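Local atomic coordinates of BRO1 protein (Saccharomyces cerevisiae, PDB entry 1ZB1), a protein that acts in multivesicular body sorting as a class E VPS protein, recruiting the deubiquitinase DOA4 to endosomes so that cargo is deubiquitinated before it enters intralumenal vesicles. Residues G87-G90 with S91-K94; L79-L82 with Y83-L86. One frame throughout, in Å; residues are numbered along the deposited sequence.

In the fold
Contacts 1 and 2 follow one another along the chain. Contact 2 forms the last two turns of helix 65-86, and contact 1 is the 3-10 segment that begins just after it, on the way to strand 97-100. Their centres lie about 10 Å apart, about 31 Å (contact 1) and 27 Å (contact 2) from the centre of the chain. They also touch through side chains: Leu93 CD1 packs 4.1 Å from Leu86 CD1, so the short segment touches the end of the helix it leaves. Gly87, with positive phi, marks the change of direction. Both contacts belong to the Bro1 domain, the part of the protein that may bind SNF7.

Contact 1. Residues G87-G90 with S91-K94; sequences GSKG and SRLK
Lys89 and Arg92 start from nearly the same first torsion: chi1 is -71° in Lys89 and -64° in Arg92, which in both sets CG anti to the carbonyl carbon. Because they stand three residues apart in a 3-10 segment, about one turn, their chains leave on the same side and run alongside each other. Arg92 stays extended from CG to NE, whereas Lys89 bends only at its last torsion (chi4 -64°). That bend places Lys89 NZ over one face of the Arg92 guanidinium, with NZ 2.9 Å from Arg92 NH2. Both groups are donors and carry like charge, so no bond joins them. The closeness is probably unfavourable, and the exact place of these exposed ends is doubtful.

The backbone gives the firmer evidence. Arg92 N donates to Lys89 O at 2.9 Å. Arg92 CG also lies 3.3 Å from Lys89 O, so the base of the arginine chain covers the same carbonyl. One residue on, Leu93 N reaches Gly90 O at 3.4 Å, a weak bond, and Leu93 CG sits 3.5 Å from that oxygen. Within the two halves, Gly90 N binds Gly87 O at 2.9 Å and Lys94 N binds Ser91 O at 3.0 Å. The Ser91 side chain touches His116 and Thr117 in the loop next to strand 112-115.

All these bonds link a donor to the carbonyl three residues before it, the defining pattern of a 3-10 helix. Lys94, with positive phi, leaves that conformation, and the whole is a short 3-10 helix connecting helix 65-86 to strand 97-100 of the Bro1 domain.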
loop_
_atom_site.group_PDB
_atom_site.type_symbol
_atom_site.label_atom_id
_atom_site.label_comp_id
_atom_site.label_asym_id
_atom_site.label_seq_id
_atom_site.Cartn_x
_atom_site.Cartn_y
_atom_site.Cartn_z
ATOM N N GLY A 87 -23.822 -17.546 0.079
ATOM C CA GLY A 87 -23.891 -16.647 -1.060
ATOM C C GLY A 87 -24.661 -15.378 -0.743
ATOM O O GLY A 87 -24.549 -14.835 0.360
ATOM N N SER A 88 -25.449 -14.900 -1.703
ATOM C CA SER A 88 -26.236 -13.685 -1.505
ATOM C C SER A 88 -27.302 -13.911 -0.441
ATOM O O SER A 88 -27.936 -12.965 0.026
ATOM C CB SER A 88 -26.906 -13.248 -2.814
ATOM O OG SER A 88 -27.956 -14.131 -3.165
ATOM N N LYS A 89 -27.506 -15.170 -0.065
ATOM C CA LYS A 89 -28.484 -15.500 0.961
ATOM C C LYS A 89 -27.924 -15.169 2.339
ATOM O O LYS A 89 -28.644 -15.203 3.335
ATOM C CB LYS A 89 -28.852 -16.982 0.894
ATOM C CG LYS A 89 -29.681 -17.360 -0.323
ATOM C CD LYS A 89 -29.943 -18.857 -0.366
ATOM C CE LYS A 89 -30.900 -19.219 -1.493
ATOM N NZ LYS A 89 -32.247 -18.605 -1.286
ATOM N N GLY A 90 -26.633 -14.846 2.387
ATOM C CA GLY A 90 -26.001 -14.506 3.650
ATOM C C GLY A 90 -26.701 -13.370 4.375
ATOM O O GLY A 90 -26.619 -13.258 5.598
ATOM N N SER A 91 -27.405 -12.533 3.617
ATOM C CA SER A 91 -28.129 -11.391 4.169
ATOM C C SER A 91 -29.335 -11.790 5.014
ATOM O O SER A 91 -29.834 -10.987 5.804
ATOM C CB SER A 91 -28.600 -10.474 3.037
ATOM O OG SER A 91 -27.517 -10.092 2.210
ATOM N N ARG A 92 -29.809 -13.023 4.844
ATOM C CA ARG A 92 -30.964 -13.494 5.605
ATOM C C ARG A 92 -30.671 -13.581 7.100
ATOM O O ARG A 92 -31.593 -13.619 7.916
ATOM C CB ARG A 92 -31.429 -14.859 5.083
ATOM C CG ARG A 92 -31.932 -14.811 3.652
ATOM C CD ARG A 92 -32.574 -16.120 3.215
ATOM N NE ARG A 92 -33.075 -16.020 1.847
ATOM C CZ ARG A 92 -33.685 -17.002 1.191
ATOM N NH1 ARG A 92 -33.878 -18.179 1.776
ATOM N NH2 ARG A 92 -34.106 -16.805 -0.053
ATOM N N LEU A 93 -29.390 -13.608 7.459
ATOM C CA LEU A 93 -29.012 -13.675 8.868
ATOM C C LEU A 93 -29.328 -12.343 9.534
ATOM O O LEU A 93 -29.460 -12.262 10.752
ATOM C CB LEU A 93 -27.514 -13.981 9.013
ATOM C CG LEU A 93 -27.023 -15.319 8.458
ATOM C CD1 LEU A 93 -25.518 -15.456 8.707
ATOM C CD2 LEU A 93 -27.785 -16.463 9.119
ATOM N N LYS A 94 -29.448 -11.298 8.725
ATOM C CA LYS A 94 -29.747 -9.964 9.238
ATOM C C LYS A 94 -28.763 -9.506 10.311
ATOM O O LYS A 94 -29.159 -8.908 11.310
ATOM C CB LYS A 94 -31.170 -9.915 9.808
ATOM C CG LYS A 94 -32.261 -10.279 8.811
ATOM C CD LYS A 94 -32.298 -9.312 7.636
ATOM C CE LYS A 94 -33.356 -9.722 6.618
ATOM N NZ LYS A 94 -34.715 -9.776 7.224
#

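Contact 2. Residues L79-L82 with Y83-L86; sequences LEHL and YFRL
Arg85 wraps round the backbone carbonyl of His81, four residues earlier on the helix. Its CG comes to 3.3 Å of His81 O, with CB and CD at slightly longer range. The chain, extended from CG to NE, turns about the CD-NE bond (chi4 60°) and brings the guanidinium back, where NH1 donates to His81 O at 2.8 Å, from above the carbonyl plane. Arg85 N, the usual helical donor, reaches the same oxygen from the opposite face, so two N-H groups grip it. NH1 also lies 3.4 Å from His81 CB, near the plane of the imidazole at its edge.

Phe84, one residue before Arg85, turns an edge to the face of the His81 ring in an offset edge-to-face pair, centroids 6.0 Å apart and planes at 88°. Glu80 O sits over one Phe84 face, 3.2 Å from CG, while the Glu80 carboxylate forms a salt bridge with Lys122. Leu82 CD1 meets Leu86 CD1 at 3.6 Å.

Beyond the segment, His81 packs on helix 349-371 and Leu82 on helix 118-139. These i to i+3 and i to i+4 contacts are those of the last turns of an alpha-helix, here packed against two other helices of the Bro1 domain.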
loop_
_atom_site.group_PDB
_atom_site.type_symbol
_atom_site.label_atom_id
_atom_site.label_comp_id
_atom_site.label_asym_id
_atom_site.label_seq_id
_atom_site.Cartn_x
_atom_site.Cartn_y
_atom_site.Cartn_z
ATOM N N LEU A 79 -15.619 -15.769 7.078
ATOM C CA LEU A 79 -16.558 -15.080 6.189
ATOM C C LEU A 79 -16.574 -15.655 4.780
ATOM O O LEU A 79 -17.639 -15.782 4.169
ATOM C CB LEU A 79 -16.189 -13.599 6.092
ATOM C CG LEU A 79 -16.840 -12.502 6.937
ATOM C CD1 LEU A 79 -17.640 -13.047 8.109
ATOM C CD2 LEU A 79 -15.745 -11.562 7.377
ATOM N N GLU A 80 -15.393 -15.971 4.255
ATOM C CA GLU A 80 -15.293 -16.506 2.903
ATOM C C GLU A 80 -15.991 -17.864 2.798
ATOM O O GLU A 80 -16.731 -18.117 1.842
ATOM C CB GLU A 80 -13.820 -16.614 2.480
ATOM C CG GLU A 80 -13.627 -16.944 1.008
ATOM C CD GLU A 80 -14.174 -15.864 0.084
ATOM O OE1 GLU A 80 -15.351 -15.467 0.243
ATOM O OE2 GLU A 80 -13.431 -15.421 -0.812
ATOM N N HIS A 81 -15.759 -18.736 3.775
ATOM C CA HIS A 81 -16.405 -20.044 3.775
ATOM C C HIS A 81 -17.915 -19.893 3.963
ATOM O O HIS A 81 -18.693 -20.658 3.395
ATOM C CB HIS A 81 -15.842 -20.938 4.886
ATOM C CG HIS A 81 -14.523 -21.565 4.556
ATOM N ND1 HIS A 81 -13.346 -21.194 5.172
ATOM C CD2 HIS A 81 -14.197 -22.546 3.682
ATOM C CE1 HIS A 81 -12.352 -21.922 4.693
ATOM N NE2 HIS A 81 -12.841 -22.748 3.786
ATOM N N LEU A 82 -18.323 -18.914 4.772
ATOM C CA LEU A 82 -19.742 -18.668 5.012
ATOM C C LEU A 82 -20.382 -18.237 3.695
ATOM O O LEU A 82 -21.487 -18.667 3.351
ATOM C CB LEU A 82 -19.928 -17.561 6.058
ATOM C CG LEU A 82 -21.369 -17.183 6.427
ATOM C CD1 LEU A 82 -22.110 -18.397 6.973
ATOM C CD2 LEU A 82 -21.352 -16.069 7.463
ATOM N N TYR A 83 -19.670 -17.383 2.964
ATOM C CA TYR A 83 -20.145 -16.883 1.681
ATOM C C TYR A 83 -20.200 -17.998 0.634
ATOM O O TYR A 83 -21.104 -18.020 -0.195
ATOM C CB TYR A 83 -19.247 -15.741 1.200
ATOM C CG TYR A 83 -19.623 -15.176 -0.157
ATOM C CD1 TYR A 83 -18.919 -15.541 -1.303
ATOM C CD2 TYR A 83 -20.674 -14.268 -0.290
ATOM C CE1 TYR A 83 -19.247 -15.010 -2.550
ATOM C CE2 TYR A 83 -21.013 -13.734 -1.534
ATOM C CZ TYR A 83 -20.292 -14.109 -2.656
ATOM O OH TYR A 83 -20.603 -13.571 -3.885
ATOM N N PHE A 84 -19.238 -18.917 0.668
ATOM C CA PHE A 84 -19.233 -20.036 -0.276
ATOM C C PHE A 84 -20.497 -20.866 -0.070
ATOM O O PHE A 84 -21.070 -21.399 -1.021
ATOM C CB PHE A 84 -18.035 -20.975 -0.046
ATOM C CG PHE A 84 -16.697 -20.403 -0.442
ATOM C CD1 PHE A 84 -16.590 -19.410 -1.410
ATOM C CD2 PHE A 84 -15.527 -20.920 0.118
ATOM C CE1 PHE A 84 -15.340 -18.940 -1.816
ATOM C CE2 PHE A 84 -14.272 -20.457 -0.283
ATOM C CZ PHE A 84 -14.180 -19.463 -1.254
ATOM N N ARG A 85 -20.921 -20.976 1.185
ATOM C CA ARG A 85 -22.092 -21.767 1.541
ATOM C C ARG A 85 -23.446 -21.063 1.435
ATOM O O ARG A 85 -24.429 -21.678 1.013
ATOM C CB ARG A 85 -21.903 -22.325 2.954
ATOM C CG ARG A 85 -20.704 -23.262 3.070
ATOM C CD ARG A 85 -20.372 -23.590 4.512
ATOM N NE ARG A 85 -19.312 -24.590 4.631
ATOM C CZ ARG A 85 -18.078 -24.447 4.150
ATOM N NH1 ARG A 85 -17.733 -23.339 3.506
ATOM N NH2 ARG A 85 -17.181 -25.413 4.324
ATOM N N LEU A 86 -23.505 -19.786 1.807
ATOM C CA LEU A 86 -24.760 -19.036 1.761
ATOM C C LEU A 86 -24.925 -18.114 0.556
ATOM O O LEU A 86 -26.040 -17.912 0.076
ATOM C CB LEU A 86 -24.932 -18.210 3.041
ATOM C CG LEU A 86 -25.010 -18.983 4.359
ATOM C CD1 LEU A 86 -25.333 -18.021 5.492
ATOM C CD2 LEU A 86 -26.077 -20.068 4.263
#